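Local coordinates for protein thioredoxin peroxidase 2 (Plasmodium falciparum, PDB 2C0D) that probably reduces hydrogen peroxide and organic hydroperoxides in the mitochondrion as a thioredoxin-dependent 2-Cys peroxiredoxin, at residues 34-48 against 94-108. Numbering follows the deposited sequence.
Sequences FTAQGLNKNNEIINV and LGISVDSVYSHLAWK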
ATOM      1  N   PHE B  34       2.404  19.887  -4.745  1.00 15.29           N
ATOM      2  CA  PHE B  34       2.270  20.847  -3.652  1.00 16.02           C
ATOM      3  C   PHE B  34       3.416  21.826  -3.608  1.00 16.22           C
ATOM      4  O   PHE B  34       4.475  21.593  -4.190  1.00 16.61           O
ATOM      5  CB  PHE B  34       2.170  20.112  -2.326  1.00 16.08           C
ATOM      6  CG  PHE B  34       3.314  19.176  -2.053  1.00 16.39           C
ATOM      7  CD1 PHE B  34       4.474  19.634  -1.422  1.00 16.92           C
ATOM      8  CD2 PHE B  34       3.216  17.828  -2.384  1.00 14.89           C
ATOM      9  CE1 PHE B  34       5.511  18.756  -1.149  1.00 17.33           C
ATOM     10  CE2 PHE B  34       4.238  16.953  -2.110  1.00 17.54           C
ATOM     11  CZ  PHE B  34       5.392  17.417  -1.483  1.00 17.19           C
ATOM     12  N   THR B  35       3.184  22.936  -2.901  1.00 17.43           N
ATOM     13  CA  THR B  35       4.248  23.848  -2.500  1.00 18.37           C
ATOM     14  C   THR B  35       4.053  24.087  -0.993  1.00 17.15           C
ATOM     15  O   THR B  35       2.930  24.386  -0.513  1.00 17.75           O
ATOM     16  CB  THR B  35       4.263  25.192  -3.284  1.00 20.19           C
ATOM     17  OG1 THR B  35       4.450  24.944  -4.690  1.00 25.81           O
ATOM     18  CG2 THR B  35       5.428  26.056  -2.825  1.00 20.40           C
ATOM     19  N   ALA B  36       5.123  23.891  -0.230  1.00 13.68           N
ATOM     20  CA  ALA B  36       5.003  23.993   1.228  1.00 12.30           C
ATOM     21  C   ALA B  36       6.380  24.332   1.754  1.00 11.97           C
ATOM     22  O   ALA B  36       7.375  24.113   1.069  1.00 12.22           O
ATOM     23  CB  ALA B  36       4.524  22.658   1.847  1.00 12.41           C
ATOM     24  N   GLN B  37       6.442  24.843   2.967  1.00 10.73           N
ATOM     25  CA  GLN B  37       7.753  25.019   3.601  1.00 10.95           C
ATOM     26  C   GLN B  37       8.251  23.699   4.123  1.00 10.24           C
ATOM     27  O   GLN B  37       7.462  22.854   4.589  1.00  9.25           O
ATOM     28  CB  GLN B  37       7.673  26.013   4.768  1.00 11.50           C
ATOM     29  CG  GLN B  37       7.313  27.420   4.339  1.00 15.11           C
ATOM     30  CD  GLN B  37       7.498  28.388   5.471  1.00 17.99           C
ATOM     31  OE1 GLN B  37       6.956  28.174   6.559  1.00 18.74           O
ATOM     32  NE2 GLN B  37       8.305  29.432   5.254  1.00 20.62           N
ATOM     33  N   GLY B  38       9.561  23.522   4.042  1.00  8.93           N
ATOM     34  CA  GLY B  38      10.175  22.333   4.592  1.00  9.61           C
ATOM     35  C   GLY B  38      11.412  22.716   5.382  1.00  9.29           C
ATOM     36  O   GLY B  38      11.933  23.846   5.251  1.00  9.32           O
ATOM     37  N   LEU B  39      11.855  21.786   6.214  1.00  8.14           N
ATOM     38  CA  LEU B  39      13.048  21.977   7.015  1.00  9.15           C
ATOM     39  C   LEU B  39      14.044  20.952   6.466  1.00  9.64           C
ATOM     40  O   LEU B  39      13.789  19.734   6.539  1.00  9.42           O
ATOM     41  CB  LEU B  39      12.698  21.720   8.485  1.00  8.79           C
ATOM     42  CG  LEU B  39      13.787  21.897   9.557  1.00  9.37           C
ATOM     43  CD1 LEU B  39      14.190  23.397   9.634  1.00  9.92           C
ATOM     44  CD2 LEU B  39      13.320  21.364  10.956  1.00 10.04           C
ATOM     45  N   ASN B  40      15.136  21.412   5.854  1.00  8.85           N
ATOM     46  CA  ASN B  40      16.067  20.444   5.228  1.00 10.39           C
ATOM     47  C   ASN B  40      17.128  19.825   6.167  1.00 10.79           C
ATOM     48  O   ASN B  40      17.115  20.055   7.386  1.00  9.08           O
ATOM     49  CB  ASN B  40      16.660  21.004   3.919  1.00 11.31           C
ATOM     50  CG  ASN B  40      17.788  22.023   4.162  1.00 12.86           C
ATOM     51  OD1 ASN B  40      18.235  22.227   5.293  1.00  9.15           O
ATOM     52  ND2 ASN B  40      18.235  22.664   3.089  1.00 15.48           N
ATOM     53  N   LYS B  41      18.054  19.044   5.595  1.00 11.56           N
ATOM     54  CA  LYS B  41      19.007  18.287   6.398  1.00 13.65           C
ATOM     55  C   LYS B  41      19.984  19.207   7.122  1.00 14.24           C
ATOM     56  O   LYS B  41      20.628  18.800   8.089  1.00 15.96           O
ATOM     57  CB  LYS B  41      19.756  17.280   5.530  1.00 15.47           C
ATOM     58  CG  LYS B  41      20.531  17.910   4.399  1.00 17.99           C
ATOM     59  CD  LYS B  41      21.170  16.845   3.504  1.00 25.70           C
ATOM     60  CE  LYS B  41      22.285  17.481   2.697  1.00 29.94           C
ATOM     61  NZ  LYS B  41      22.892  16.586   1.648  1.00 33.15           N
ATOM     62  N   ASN B  42      20.054  20.454   6.677  1.00 15.00           N
ATOM     63  CA  ASN B  42      20.916  21.445   7.321  1.00 16.27           C
ATOM     64  C   ASN B  42      20.115  22.398   8.188  1.00 16.20           C
ATOM     65  O   ASN B  42      20.616  23.445   8.622  1.00 15.50           O
ATOM     66  CB  ASN B  42      21.724  22.170   6.246  1.00 17.77           C
ATOM     67  CG  ASN B  42      22.730  21.243   5.582  1.00 21.37           C
ATOM     68  OD1 ASN B  42      22.821  21.168   4.356  1.00 26.79           O
ATOM     69  ND2 ASN B  42      23.456  20.500   6.396  1.00 23.03           N
ATOM     70  N   ASN B  43      18.871  22.003   8.464  1.00 15.03           N
ATOM     71  CA  ASN B  43      17.919  22.810   9.227  1.00 15.16           C
ATOM     72  C   ASN B  43      17.730  24.224   8.714  1.00 16.05           C
ATOM     73  O   ASN B  43      17.612  25.181   9.495  1.00 15.40           O
ATOM     74  CB  ASN B  43      18.276  22.791  10.722  1.00 15.49           C
ATOM     75  CG  ASN B  43      18.057  21.428  11.342  1.00 16.40           C
ATOM     76  OD1 ASN B  43      18.978  20.842  11.932  1.00 22.13           O
ATOM     77  ND2 ASN B  43      16.851  20.899  11.195  1.00 14.74           N
ATOM     78  N   GLU B  44      17.726  24.333   7.386  1.00 14.80           N
ATOM     79  CA  GLU B  44      17.328  25.510   6.661  1.00 15.73           C
ATOM     80  C   GLU B  44      15.878  25.374   6.237  1.00 14.86           C
ATOM     81  O   GLU B  44      15.443  24.282   5.844  1.00 14.25           O
ATOM     82  CB  GLU B  44      18.215  25.655   5.431  1.00 16.43           C
ATOM     83  CG  GLU B  44      19.687  25.895   5.821  1.00 18.94           C
ATOM     84  N   ILE B  45      15.137  26.476   6.322  1.00 14.05           N
ATOM     85  CA  ILE B  45      13.744  26.490   5.871  1.00 14.27           C
ATOM     86  C   ILE B  45      13.771  26.729   4.368  1.00 14.61           C
ATOM     87  O   ILE B  45      14.366  27.719   3.899  1.00 13.71           O
ATOM     88  CB  ILE B  45      12.910  27.569   6.573  1.00 15.48           C
ATOM     89  CG1 ILE B  45      12.903  27.336   8.086  1.00 15.72           C
ATOM     90  CG2 ILE B  45      11.461  27.544   6.039  1.00 15.73           C
ATOM     91  CD1 ILE B  45      12.242  28.465   8.869  1.00 20.62           C
ATOM     92  N   ILE B  46      13.153  25.814   3.622  1.00 12.90           N
ATOM     93  CA  ILE B  46      13.132  25.882   2.171  1.00 13.80           C
ATOM     94  C   ILE B  46      11.712  25.781   1.625  1.00 14.19           C
ATOM     95  O   ILE B  46      10.776  25.332   2.303  1.00 12.17           O
ATOM     96  CB  ILE B  46      14.010  24.760   1.535  1.00 13.88           C
ATOM     97  CG1 ILE B  46      13.591  23.343   2.048  1.00 13.17           C
ATOM     98  CG2 ILE B  46      15.516  25.025   1.833  1.00 15.24           C
ATOM     99  CD1 ILE B  46      14.044  22.137   1.162  1.00 12.61           C
ATOM    100  N   ASN B  47      11.539  26.226   0.388  1.00 15.28           N
ATOM    101  CA  ASN B  47      10.277  25.964  -0.278  1.00 16.90           C
ATOM    102  C   ASN B  47      10.380  24.648  -1.022  1.00 16.78           C
ATOM    103  O   ASN B  47      11.243  24.501  -1.901  1.00 18.44           O
ATOM    104  CB  ASN B  47       9.930  27.102  -1.243  1.00 18.49           C
ATOM    105  CG  ASN B  47       9.605  28.405  -0.518  1.00 22.93           C
ATOM    106  OD1 ASN B  47       8.963  28.405   0.536  1.00 26.53           O
ATOM    107  ND2 ASN B  47      10.070  29.525  -1.077  1.00 29.13           N
ATOM    108  N   VAL B  48       9.500  23.702  -0.696  1.00 14.54           N
ATOM    109  CA  VAL B  48       9.535  22.377  -1.301  1.00 16.02           C
ATOM    110  C   VAL B  48       8.432  22.313  -2.325  1.00 16.86           C
ATOM    111  O   VAL B  48       7.266  22.484  -2.002  1.00 18.03           O
ATOM    112  CB  VAL B  48       9.285  21.253  -0.248  1.00 15.13           C
ATOM    113  CG1 VAL B  48       9.318  19.874  -0.917  1.00 14.36           C
ATOM    114  CG2 VAL B  48      10.339  21.362   0.871  1.00 15.30           C
ATOM    115  N   LEU B  94      10.774  12.506   1.435  1.00  6.27           N
ATOM    116  CA  LEU B  94      10.142  13.676   2.087  1.00  6.75           C
ATOM    117  C   LEU B  94       9.180  13.216   3.194  1.00  7.54           C
ATOM    118  O   LEU B  94       8.193  12.489   2.915  1.00  8.50           O
ATOM    119  CB  LEU B  94       9.364  14.504   1.069  1.00  8.08           C
ATOM    120  CG  LEU B  94      10.206  15.039  -0.107  1.00  8.76           C
ATOM    121  CD1 LEU B  94       9.310  15.706  -1.126  1.00 11.63           C
ATOM    122  CD2 LEU B  94      11.313  15.980   0.359  1.00  7.37           C
ATOM    123  N   GLY B  95       9.468  13.621   4.436  1.00  6.31           N
ATOM    124  CA  GLY B  95       8.532  13.325   5.526  1.00  7.05           C
ATOM    125  C   GLY B  95       7.495  14.426   5.501  1.00  8.08           C
ATOM    126  O   GLY B  95       7.823  15.620   5.269  1.00 10.75           O
ATOM    127  N   ILE B  96       6.226  14.069   5.659  1.00  7.08           N
ATOM    128  CA  ILE B  96       5.178  15.098   5.624  1.00  5.87           C
ATOM    129  C   ILE B  96       4.216  14.940   6.821  1.00  6.64           C
ATOM    130  O   ILE B  96       3.713  13.847   7.052  1.00  5.64           O
ATOM    131  CB  ILE B  96       4.341  15.021   4.335  1.00  6.31           C
ATOM    132  CG1 ILE B  96       5.238  15.101   3.088  1.00  6.64           C
ATOM    133  CG2 ILE B  96       3.292  16.150   4.335  1.00  6.92           C
ATOM    134  CD1 ILE B  96       4.545  14.756   1.778  1.00  9.23           C
ATOM    135  N   SER B  97       3.967  16.010   7.577  1.00  5.18           N
ATOM    136  CA  SER B  97       2.900  15.983   8.620  1.00  5.46           C
ATOM    137  C   SER B  97       2.192  17.338   8.608  1.00  6.05           C
ATOM    138  O   SER B  97       2.716  18.306   8.033  1.00  6.83           O
ATOM    139  CB  SER B  97       3.420  15.660  10.027  1.00  7.59           C
ATOM    140  OG  SER B  97       4.108  16.791  10.604  1.00  9.41           O
ATOM    141  N   VAL B  98       1.051  17.422   9.286  1.00  6.54           N
ATOM    142  CA  VAL B  98       0.288  18.702   9.334  1.00  8.56           C
ATOM    143  C   VAL B  98       0.912  19.781  10.264  1.00 10.30           C
ATOM    144  O   VAL B  98       0.428  20.922  10.335  1.00 12.94           O
ATOM    145  CB  VAL B  98      -1.212  18.469   9.643  1.00  9.45           C
ATOM    146  CG1 VAL B  98      -1.801  17.510   8.595  1.00  8.83           C
ATOM    147  CG2 VAL B  98      -1.396  17.927  10.992  1.00 10.16           C
ATOM    148  N   ASP B  99       2.022  19.451  10.880  1.00  9.30           N
ATOM    149  CA  ASP B  99       2.557  20.262  11.976  1.00  9.99           C
ATOM    150  C   ASP B  99       3.537  21.309  11.468  1.00  8.84           C
ATOM    151  O   ASP B  99       4.015  21.201  10.336  1.00  8.79           O
ATOM    152  CB  ASP B  99       3.243  19.345  12.973  1.00 10.52           C
ATOM    153  CG  ASP B  99       2.308  18.247  13.510  1.00 16.27           C
ATOM    154  OD1 ASP B  99       1.862  18.363  14.674  1.00 16.95           O
ATOM    155  OD2 ASP B  99       2.059  17.250  12.794  1.00 19.65           O
ATOM    156  N   SER B 100       3.861  22.306  12.301  1.00  7.34           N
ATOM    157  CA  SER B 100       4.639  23.459  11.817  1.00  6.66           C
ATOM    158  C   SER B 100       6.143  23.175  11.690  1.00  7.10           C
ATOM    159  O   SER B 100       6.654  22.163  12.225  1.00  6.73           O
ATOM    160  CB  SER B 100       4.461  24.618  12.817  1.00  6.81           C
ATOM    161  OG  SER B 100       5.039  24.255  14.073  1.00  4.77           O
ATOM    162  N   VAL B 101       6.860  24.096  11.033  1.00  6.52           N
ATOM    163  CA  VAL B 101       8.323  23.967  10.916  1.00  7.77           C
ATOM    164  C   VAL B 101       8.949  23.945  12.316  1.00  6.53           C
ATOM    165  O   VAL B 101       9.842  23.147  12.561  1.00  6.27           O
ATOM    166  CB  VAL B 101       8.923  25.065  10.022  1.00  7.69           C
ATOM    167  CG1 VAL B 101      10.440  24.950   9.972  1.00 10.41           C
ATOM    168  CG2 VAL B 101       8.336  24.910   8.592  1.00  9.90           C
ATOM    169  N   TYR B 102       8.426  24.775  13.233  1.00  5.81           N
ATOM    170  CA  TYR B 102       8.928  24.776  14.622  1.00  6.25           C
ATOM    171  C   TYR B 102       8.773  23.374  15.230  1.00  6.94           C
ATOM    172  O   TYR B 102       9.701  22.844  15.825  1.00  6.66           O
ATOM    173  CB  TYR B 102       8.139  25.762  15.507  1.00  5.94           C
ATOM    174  CG  TYR B 102       8.652  25.711  16.901  1.00  7.23           C
ATOM    175  CD1 TYR B 102       9.745  26.524  17.267  1.00 10.91           C
ATOM    176  CD2 TYR B 102       8.092  24.857  17.843  1.00  7.85           C
ATOM    177  CE1 TYR B 102      10.257  26.489  18.571  1.00 12.08           C
ATOM    178  CE2 TYR B 102       8.595  24.802  19.161  1.00  8.92           C
ATOM    179  CZ  TYR B 102       9.688  25.612  19.490  1.00  8.87           C
ATOM    180  OH  TYR B 102      10.199  25.565  20.764  1.00 12.21           O
ATOM    181  N   SER B 103       7.594  22.770  15.056  1.00  6.23           N
ATOM    182  CA  SER B 103       7.334  21.434  15.623  1.00  6.41           C
ATOM    183  C   SER B 103       8.358  20.389  15.096  1.00  6.38           C
ATOM    184  O   SER B 103       8.847  19.561  15.869  1.00  6.35           O
ATOM    185  CB  SER B 103       5.894  20.978  15.292  1.00  8.03           C
ATOM    186  OG  SER B 103       4.949  21.746  16.078  1.00 10.94           O
ATOM    187  N   HIS B 104       8.648  20.422  13.793  1.00  6.22           N
ATOM    188  CA  HIS B 104       9.673  19.508  13.224  1.00  6.44           C
ATOM    189  C   HIS B 104      11.068  19.754  13.782  1.00  6.42           C
ATOM    190  O   HIS B 104      11.767  18.811  14.119  1.00  5.64           O
ATOM    191  CB  HIS B 104       9.700  19.624  11.719  1.00  7.70           C
ATOM    192  CG  HIS B 104       8.488  19.013  11.065  1.00  8.38           C
ATOM    193  ND1 HIS B 104       7.874  17.869  11.543  1.00 16.45           N
ATOM    194  CD2 HIS B 104       7.807  19.368   9.956  1.00 12.77           C
ATOM    195  CE1 HIS B 104       6.860  17.552  10.751  1.00 13.46           C
ATOM    196  NE2 HIS B 104       6.801  18.444   9.780  1.00 17.44           N
ATOM    197  N   LEU B 105      11.449  21.025  13.879  1.00  5.50           N
ATOM    198  CA  LEU B 105      12.764  21.362  14.429  1.00  5.21           C
ATOM    199  C   LEU B 105      12.861  20.826  15.876  1.00  4.92           C
ATOM    200  O   LEU B 105      13.867  20.251  16.260  1.00  6.40           O
ATOM    201  CB  LEU B 105      12.998  22.876  14.391  1.00  4.95           C
ATOM    202  CG  LEU B 105      14.346  23.291  15.019  1.00  6.29           C
ATOM    203  CD1 LEU B 105      15.523  22.582  14.295  1.00  9.86           C
ATOM    204  CD2 LEU B 105      14.387  24.839  14.966  1.00 10.41           C
ATOM    205  N   ALA B 106      11.822  21.053  16.679  1.00  6.28           N
ATOM    206  CA  ALA B 106      11.785  20.556  18.068  1.00  7.26           C
ATOM    207  C   ALA B 106      11.936  19.023  18.126  1.00  8.51           C
ATOM    208  O   ALA B 106      12.640  18.488  18.993  1.00  9.24           O
ATOM    209  CB  ALA B 106      10.493  20.979  18.724  1.00  8.38           C
ATOM    210  N   TRP B 107      11.319  18.323  17.171  1.00  7.63           N
ATOM    211  CA  TRP B 107      11.400  16.847  17.136  1.00  7.83           C
ATOM    212  C   TRP B 107      12.834  16.398  16.795  1.00  7.65           C
ATOM    213  O   TRP B 107      13.360  15.408  17.374  1.00  8.23           O
ATOM    214  CB  TRP B 107      10.411  16.310  16.104  1.00  8.34           C
ATOM    215  CG  TRP B 107       9.971  14.884  16.360  1.00  8.76           C
ATOM    216  CD1 TRP B 107       9.945  14.201  17.553  1.00 10.55           C
ATOM    217  CD2 TRP B 107       9.395  14.025  15.385  1.00  9.63           C
ATOM    218  NE1 TRP B 107       9.391  12.937  17.357  1.00 11.23           N
ATOM    219  CE2 TRP B 107       9.053  12.813  16.035  1.00 11.80           C
ATOM    220  CE3 TRP B 107       9.154  14.154  14.017  1.00 12.59           C
ATOM    221  CZ2 TRP B 107       8.481  11.725  15.348  1.00 12.26           C
ATOM    222  CZ3 TRP B 107       8.585  13.031  13.313  1.00 11.64           C
ATOM    223  CH2 TRP B 107       8.259  11.863  14.007  1.00 10.57           C
ATOM    224  N   LYS B 108      13.485  17.121  15.884  1.00  7.80           N
ATOM    225  CA  LYS B 108      14.871  16.827  15.493  1.00  8.61           C
ATOM    226  C   LYS B 108      15.837  17.102  16.638  1.00  9.37           C
ATOM    227  O   LYS B 108      16.800  16.352  16.852  1.00 10.10           O
ATOM    228  CB  LYS B 108      15.295  17.634  14.284  1.00  8.17           C
ATOM    229  CG  LYS B 108      14.568  17.174  13.004  1.00  8.29           C
ATOM    230  CD  LYS B 108      14.968  17.989  11.766  1.00  9.72           C
ATOM    231  CE  LYS B 108      16.326  17.572  11.263  1.00 12.78           C
ATOM    232  NZ  LYS B 108      16.765  18.452  10.098  1.00 12.76           N
TER
HETATM  233  O   HOH W   1      14.845  17.758   8.097  1.00 10.96           O
HETATM  234  O   HOH W   2      19.247  17.523  10.097  1.00 18.64           O
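Lys108 NZ, at the end of helix 101-109, is linked to the hairpin turn 40-43 by two waters. One accepts from NZ at 2.9 Å and donates to Leu39 O; the second lies 2.7 Å from NZ and donates to Lys41 O. The lysine chain is extended except for a bend at CG-CD (chi3 76°), and its CD packs against Leu39 CD2. The type I turn that receives it is braced by Asn40, whose OD1 accepts from Asn42 N at 2.9 Å, an Asx turn, and from Glu44 N at 3.0 Å; the two donors approach from opposite faces of the amide plane, which should restrain its rotation. Leu39 and Val101 carry the apolar part. With CG anti to the backbone N (chi1 -178°), Leu39 CD2 presses on the helix backbone, 3.5 Å from Leu105 N, while CD1 leans on Val101 CG1. That same methyl of Val101 meets Ile45 CG1 at 3.9 Å, and CG2 lies against Gln37 CB, so one valine in the first helical turn bridges both strands of the hairpin. Ser100 is the N-cap of the helix, its OG accepting from Ser103 N. Deeper in the thioredoxin-like core, Leu94 CD1 reaches Val48 CG1 tip to tip at 4.2 Å and also sits at the edge of the Phe34 ring, whose other neighbours include Ile132. Strand 123-126 pairs with both strand 35-39 and strand 91-97, tying the hairpin into the central sheet. Beside this hydrocarbon packing, the lysine ammonium meets the carbonyls of Leu39 and Lys41 through water, so its charge is probably shared with the turn by way of solvent.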